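Local coordinates for DHHA1 domain protein (Clostridium perfringens, PDB 3KEW), which probably edits mischarged tRNA(Ala) by hydrolysing the wrongly attached amino acid at a zinc site, as related alanyl-tRNA synthetase editing domains do, at residues A[86-89]-A[90-94]; A[96-99]-A[100-104]. One frame throughout, in Å; residues are numbered along the deposited sequence.

Both contacts are local and lie on a single helix, 88-112, which starts directly after strand 82-86 of the six-stranded antiparallel barrel. Interaction 1 comes first along the chain, at the N-terminal end of the helix near the protein surface. Interaction 2 follows with its centre about 15 Å from that of interaction 1. There the helix is buried, meeting the four-stranded antiparallel sheet and helix 136-152, and it supplies two histidines to the zinc ion. The helix therefore leads from the barrel into the metal-binding part of the chain: residues 86-94 make the exit from the barrel, and residues 96-104 supply two of the three protein ligands of the zinc ion, the third being Cys195.

Interaction 1: A[86-89]-A[90-94]; sequences LDWE and RRFDG
Trp88 packs on Phe92 and Arg91 in a local helix-start contact, an N-cap followed by the first turns of helix 88-112, where the chain leaves strand 82-86 of the barrel. Asp87 is the N-cap residue. A short acid suits it, because a carboxylate beside the first turn should be favoured by the helix dipole, and Asp87 O also accepts the i to i+4 bond from Arg91 N (3.3 Å). Phe92 N gives the next such bond to Trp88 O at 2.9 Å. With CG anti to the backbone N (chi1 -175°), the Trp88 indole leans out from the helix toward the next turn, and Phe92 CB sits over one face of its five-membered ring in a CH-pi contact, 4.1 Å from the centroid. The two aromatic planes are near parallel, at 21°, but so far slid apart that the rings barely overlap. Arg91 suits its buried place by serving two needs: its aliphatic chain packs on apolar groups, while its guanidinium reaches a salt bridge with Asp49. Trp88 CE3 lies 3.7 Å from Arg91 CB. On one face of the guanidinium sits the Leu86 methyl, with CD1 3.8 Å from Arg91 CZ.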
loop_
_atom_site.group_PDB
_atom_site.type_symbol
_atom_site.label_atom_id
_atom_site.label_comp_id
_atom_site.label_asym_id
_atom_site.label_seq_id
_atom_site.Cartn_x
_atom_site.Cartn_y
_atom_site.Cartn_z
ATOM N N LEU A 86 11.855 -3.259 -10.248
ATOM C CA LEU A 86 10.758 -3.876 -9.513
ATOM C C LEU A 86 9.953 -4.785 -10.430
ATOM O O LEU A 86 9.873 -4.563 -11.642
ATOM C CB LEU A 86 9.830 -2.811 -8.908
ATOM C CG LEU A 86 10.349 -1.725 -7.959
ATOM C CD1 LEU A 86 9.228 -0.789 -7.525
ATOM C CD2 LEU A 86 11.006 -2.292 -6.747
ATOM N N ASP A 87 9.377 -5.829 -9.843
ATOM C CA ASP A 87 8.239 -6.528 -10.430
ATOM C C ASP A 87 7.094 -5.528 -10.272
ATOM O O ASP A 87 6.517 -5.399 -9.196
ATOM C CB ASP A 87 7.981 -7.809 -9.623
ATOM C CG ASP A 87 6.852 -8.681 -10.185
ATOM O OD1 ASP A 87 6.089 -8.271 -11.090
ATOM O OD2 ASP A 87 6.728 -9.814 -9.676
ATOM N N TRP A 88 6.812 -4.785 -11.341
ATOM C CA TRP A 88 5.832 -3.698 -11.280
ATOM C C TRP A 88 4.378 -4.181 -11.184
ATOM O O TRP A 88 3.540 -3.510 -10.589
ATOM C CB TRP A 88 5.992 -2.695 -12.436
ATOM C CG TRP A 88 5.040 -1.528 -12.263
ATOM C CD1 TRP A 88 3.931 -1.251 -13.009
ATOM C CD2 TRP A 88 5.082 -0.542 -11.224
ATOM N NE1 TRP A 88 3.293 -0.138 -12.510
ATOM C CE2 TRP A 88 3.982 0.318 -11.419
ATOM C CE3 TRP A 88 5.955 -0.289 -10.152
ATOM C CZ2 TRP A 88 3.730 1.402 -10.583
ATOM C CZ3 TRP A 88 5.704 0.794 -9.334
ATOM C CH2 TRP A 88 4.611 1.624 -9.553
ATOM N N GLU A 89 4.090 -5.337 -11.772
ATOM C CA GLU A 89 2.752 -5.918 -11.718
ATOM C C GLU A 89 2.339 -6.228 -10.277
ATOM O O GLU A 89 1.239 -5.874 -9.858
ATOM C CB GLU A 89 2.660 -7.159 -12.620
ATOM C CG GLU A 89 2.035 -6.892 -13.998
ATOM C CD GLU A 89 2.707 -5.758 -14.778
ATOM O OE1 GLU A 89 3.827 -5.962 -15.296
ATOM O OE2 GLU A 89 2.102 -4.665 -14.886
ATOM N N ARG A 90 3.244 -6.850 -9.525
ATOM C CA ARG A 90 3.041 -7.135 -8.114
ATOM C C ARG A 90 2.871 -5.850 -7.302
ATOM O O ARG A 90 1.988 -5.762 -6.452
ATOM C CB ARG A 90 4.229 -7.919 -7.575
ATOM C CG ARG A 90 4.117 -8.318 -6.119
ATOM C CD ARG A 90 5.436 -8.883 -5.617
ATOM N NE ARG A 90 5.467 -8.969 -4.157
ATOM C CZ ARG A 90 5.111 -10.043 -3.458
ATOM N NH1 ARG A 90 4.700 -11.147 -4.075
ATOM N NH2 ARG A 90 5.172 -10.012 -2.136
ATOM N N ARG A 91 3.740 -4.879 -7.568
ATOM C CA ARG A 91 3.750 -3.587 -6.885
ATOM C C ARG A 91 2.400 -2.931 -7.028
ATOM O O ARG A 91 1.765 -2.575 -6.038
ATOM C CB ARG A 91 4.743 -2.657 -7.579
ATOM C CG ARG A 91 5.705 -1.943 -6.734
ATOM C CD ARG A 91 5.167 -1.180 -5.544
ATOM N NE ARG A 91 6.356 -0.612 -4.925
ATOM C CZ ARG A 91 6.723 0.659 -5.034
ATOM N NH1 ARG A 91 5.948 1.535 -5.654
ATOM N NH2 ARG A 91 7.849 1.064 -4.480
ATOM N N PHE A 92 2.010 -2.737 -8.286
ATOM C CA PHE A 92 0.830 -1.963 -8.647
ATOM C C PHE A 92 -0.451 -2.650 -8.170
ATOM O O PHE A 92 -1.387 -1.982 -7.714
ATOM C CB PHE A 92 0.806 -1.701 -10.162
ATOM C CG PHE A 92 -0.125 -0.589 -10.570
ATOM C CD1 PHE A 92 -0.001 0.682 -10.008
ATOM C CD2 PHE A 92 -1.128 -0.811 -11.511
ATOM C CE1 PHE A 92 -0.863 1.719 -10.369
ATOM C CE2 PHE A 92 -1.996 0.218 -11.882
ATOM C CZ PHE A 92 -1.858 1.489 -11.307
ATOM N N ASP A 93 -0.480 -3.979 -8.261
ATOM C CA ASP A 93 -1.601 -4.767 -7.733
ATOM C C ASP A 93 -1.872 -4.428 -6.267
ATOM O O ASP A 93 -2.995 -4.088 -5.909
ATOM C CB ASP A 93 -1.349 -6.273 -7.889
ATOM C CG ASP A 93 -2.423 -7.117 -7.218
ATOM O OD1 ASP A 93 -3.615 -6.918 -7.529
ATOM O OD2 ASP A 93 -2.074 -7.975 -6.377
ATOM N N GLY A 94 -0.823 -4.488 -5.445
ATOM C CA GLY A 94 -0.906 -4.131 -4.029
ATOM C C GLY A 94 -1.264 -2.675 -3.787
ATOM O O GLY A 94 -2.006 -2.377 -2.858
#

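Interaction 2: A[96-99]-A[100-104]; sequences QQHL and GQHLL. With ZN (zinc ion), chain C.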
loop_
_atom_site.group_PDB
_atom_site.type_symbol
_atom_site.label_atom_id
_atom_site.label_comp_id
_atom_site.label_asym_id
_atom_site.label_seq_id
_atom_site.Cartn_x
_atom_site.Cartn_y
_atom_site.Cartn_z
ATOM N N GLN A 96 -3.172 -0.821 -5.775
ATOM C CA GLN A 96 -4.612 -0.740 -6.104
ATOM C C GLN A 96 -5.523 -1.324 -5.020
ATOM O O GLN A 96 -6.530 -0.703 -4.655
ATOM C CB GLN A 96 -4.917 -1.406 -7.459
ATOM C CG GLN A 96 -4.365 -0.653 -8.659
ATOM C CD GLN A 96 -4.604 -1.366 -9.967
ATOM O OE1 GLN A 96 -4.287 -2.547 -10.117
ATOM N NE2 GLN A 96 -5.145 -0.646 -10.935
ATOM N N GLN A 97 -5.173 -2.500 -4.489
ATOM C CA GLN A 97 -5.988 -3.130 -3.422
ATOM C C GLN A 97 -6.033 -2.318 -2.145
ATOM O O GLN A 97 -7.059 -2.291 -1.466
ATOM C CB GLN A 97 -5.522 -4.548 -3.085
ATOM C CG GLN A 97 -5.355 -5.486 -4.262
ATOM C CD GLN A 97 -6.390 -5.303 -5.367
ATOM O OE1 GLN A 97 -7.600 -5.408 -5.137
ATOM N NE2 GLN A 97 -5.906 -5.054 -6.587
ATOM N N HIS A 98 -4.918 -1.660 -1.819
ATOM C CA HIS A 98 -4.828 -0.868 -0.595
ATOM C C HIS A 98 -5.638 0.422 -0.708
ATOM O O HIS A 98 -6.412 0.742 0.194
ATOM C CB HIS A 98 -3.364 -0.565 -0.253
ATOM C CG HIS A 98 -3.134 -0.192 1.180
ATOM N ND1 HIS A 98 -1.909 -0.347 1.790
ATOM C CD2 HIS A 98 -3.962 0.323 2.125
ATOM C CE1 HIS A 98 -1.988 0.063 3.044
ATOM N NE2 HIS A 98 -3.223 0.473 3.272
ATOM N N LEU A 99 -5.441 1.170 -1.793
ATOM C CA LEU A 99 -6.231 2.379 -2.024
ATOM C C LEU A 99 -7.712 2.015 -2.209
ATOM O O LEU A 99 -8.588 2.736 -1.744
ATOM C CB LEU A 99 -5.695 3.194 -3.226
ATOM C CG LEU A 99 -6.512 4.425 -3.685
ATOM C CD1 LEU A 99 -6.649 5.457 -2.576
ATOM C CD2 LEU A 99 -5.945 5.095 -4.930
ATOM N N GLY A 100 -7.977 0.899 -2.888
ATOM C CA GLY A 100 -9.327 0.347 -3.003
ATOM C C GLY A 100 -10.050 0.213 -1.665
ATOM O O GLY A 100 -11.197 0.645 -1.530
ATOM N N GLN A 101 -9.363 -0.356 -0.673
ATOM C CA GLN A 101 -9.871 -0.408 0.700
ATOM C C GLN A 101 -10.151 0.974 1.290
ATOM O O GLN A 101 -11.233 1.196 1.834
ATOM C CB GLN A 101 -8.925 -1.181 1.613
ATOM C CG GLN A 101 -9.383 -1.240 3.074
ATOM C CD GLN A 101 -8.640 -0.252 3.933
ATOM O OE1 GLN A 101 -7.416 -0.281 3.975
ATOM N NE2 GLN A 101 -9.375 0.648 4.607
ATOM N N HIS A 102 -9.181 1.884 1.190
ATOM C CA HIS A 102 -9.338 3.258 1.702
ATOM C C HIS A 102 -10.535 3.979 1.073
ATOM O O HIS A 102 -11.262 4.722 1.748
ATOM C CB HIS A 102 -8.079 4.092 1.411
ATOM C CG HIS A 102 -6.958 3.879 2.375
ATOM N ND1 HIS A 102 -6.319 4.923 3.006
ATOM C CD2 HIS A 102 -6.336 2.749 2.791
ATOM C CE1 HIS A 102 -5.362 4.445 3.783
ATOM N NE2 HIS A 102 -5.351 3.130 3.671
ATOM N N LEU A 103 -10.686 3.791 -0.237
ATOM C CA LEU A 103 -11.773 4.403 -1.003
ATOM C C LEU A 103 -13.157 3.934 -0.536
ATOM O O LEU A 103 -14.038 4.758 -0.249
ATOM C CB LEU A 103 -11.575 4.149 -2.505
ATOM C CG LEU A 103 -12.614 4.757 -3.453
ATOM C CD1 LEU A 103 -12.657 6.279 -3.342
ATOM C CD2 LEU A 103 -12.334 4.320 -4.886
ATOM N N LEU A 104 -13.322 2.618 -0.441
ATOM C CA LEU A 104 -14.563 1.993 0.025
ATOM C C LEU A 104 -14.892 2.430 1.440
ATOM O O LEU A 104 -16.023 2.852 1.717
ATOM C CB LEU A 104 -14.461 0.463 -0.018
ATOM C CG LEU A 104 -14.590 -0.248 -1.362
ATOM C CD1 LEU A 104 -14.248 -1.748 -1.210
ATOM C CD2 LEU A 104 -15.972 -0.080 -1.996
HETATM ZN ZN ZN C . -3.967 1.858 4.985
HETATM O O HOH W 1 -5.950 0.822 5.605
HETATM O O HOH W 2 -4.510 2.971 6.846
HETATM O O HOH W 3 -2.899 0.307 6.491
#
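His98 turns its CG anti to the backbone N (chi1 -160°), whereas His102, one helical turn later, sets CG beside its own N (chi1 -81°); these different first torsions make the two imidazoles converge on one zinc ion. This is the HxxxH motif of the alanyl-tRNA synthetase editing family, carried on helix 88-112. Histidine fits both positions because the helix spacing of four residues puts the two rings on the same side, and each offers its NE2 to the metal. The bonds are of equal length, zinc to His98 NE2 and zinc to His102 NE2 both 2.3 Å, and they meet at the ion close to a right angle. Cys195 and three waters complete six-fold, roughly octahedral coordination, with water 2 opposite His98 and water 3 opposite His102. The short separation of His98 NE2 and His102 NE2, 3.4 Å, reflects this shared metal.

The ring of His98 is steadied from behind: its ND1 is hydrogen-bonded to Gln46 OE1, a second-shell contact that fixes its rotation. His102 CD2 rests 3.3 Å from His98 O, the carbonyl that also accepts the backbone bond from His102 N at 3.2 Å. Leu103 N bonds Leu99 O in the same way, at 2.8 Å. The side of the helix that carries Leu99 and Leu103 is apolar: both touch Leu206, and Leu103 also meets Ala146 and Ile150 of helix 136-152, places where branched aliphatic side chains suit a buried helix face. The buried Gln97 NE2 is satisfied by Ala227 O. Gln101 is long and polar enough to reach back to the metal's water shell: its chain bends at CB-CG, and Gln101 OE1 accepts a hydrogen bond from zinc-bound water 1 at 2.5 Å.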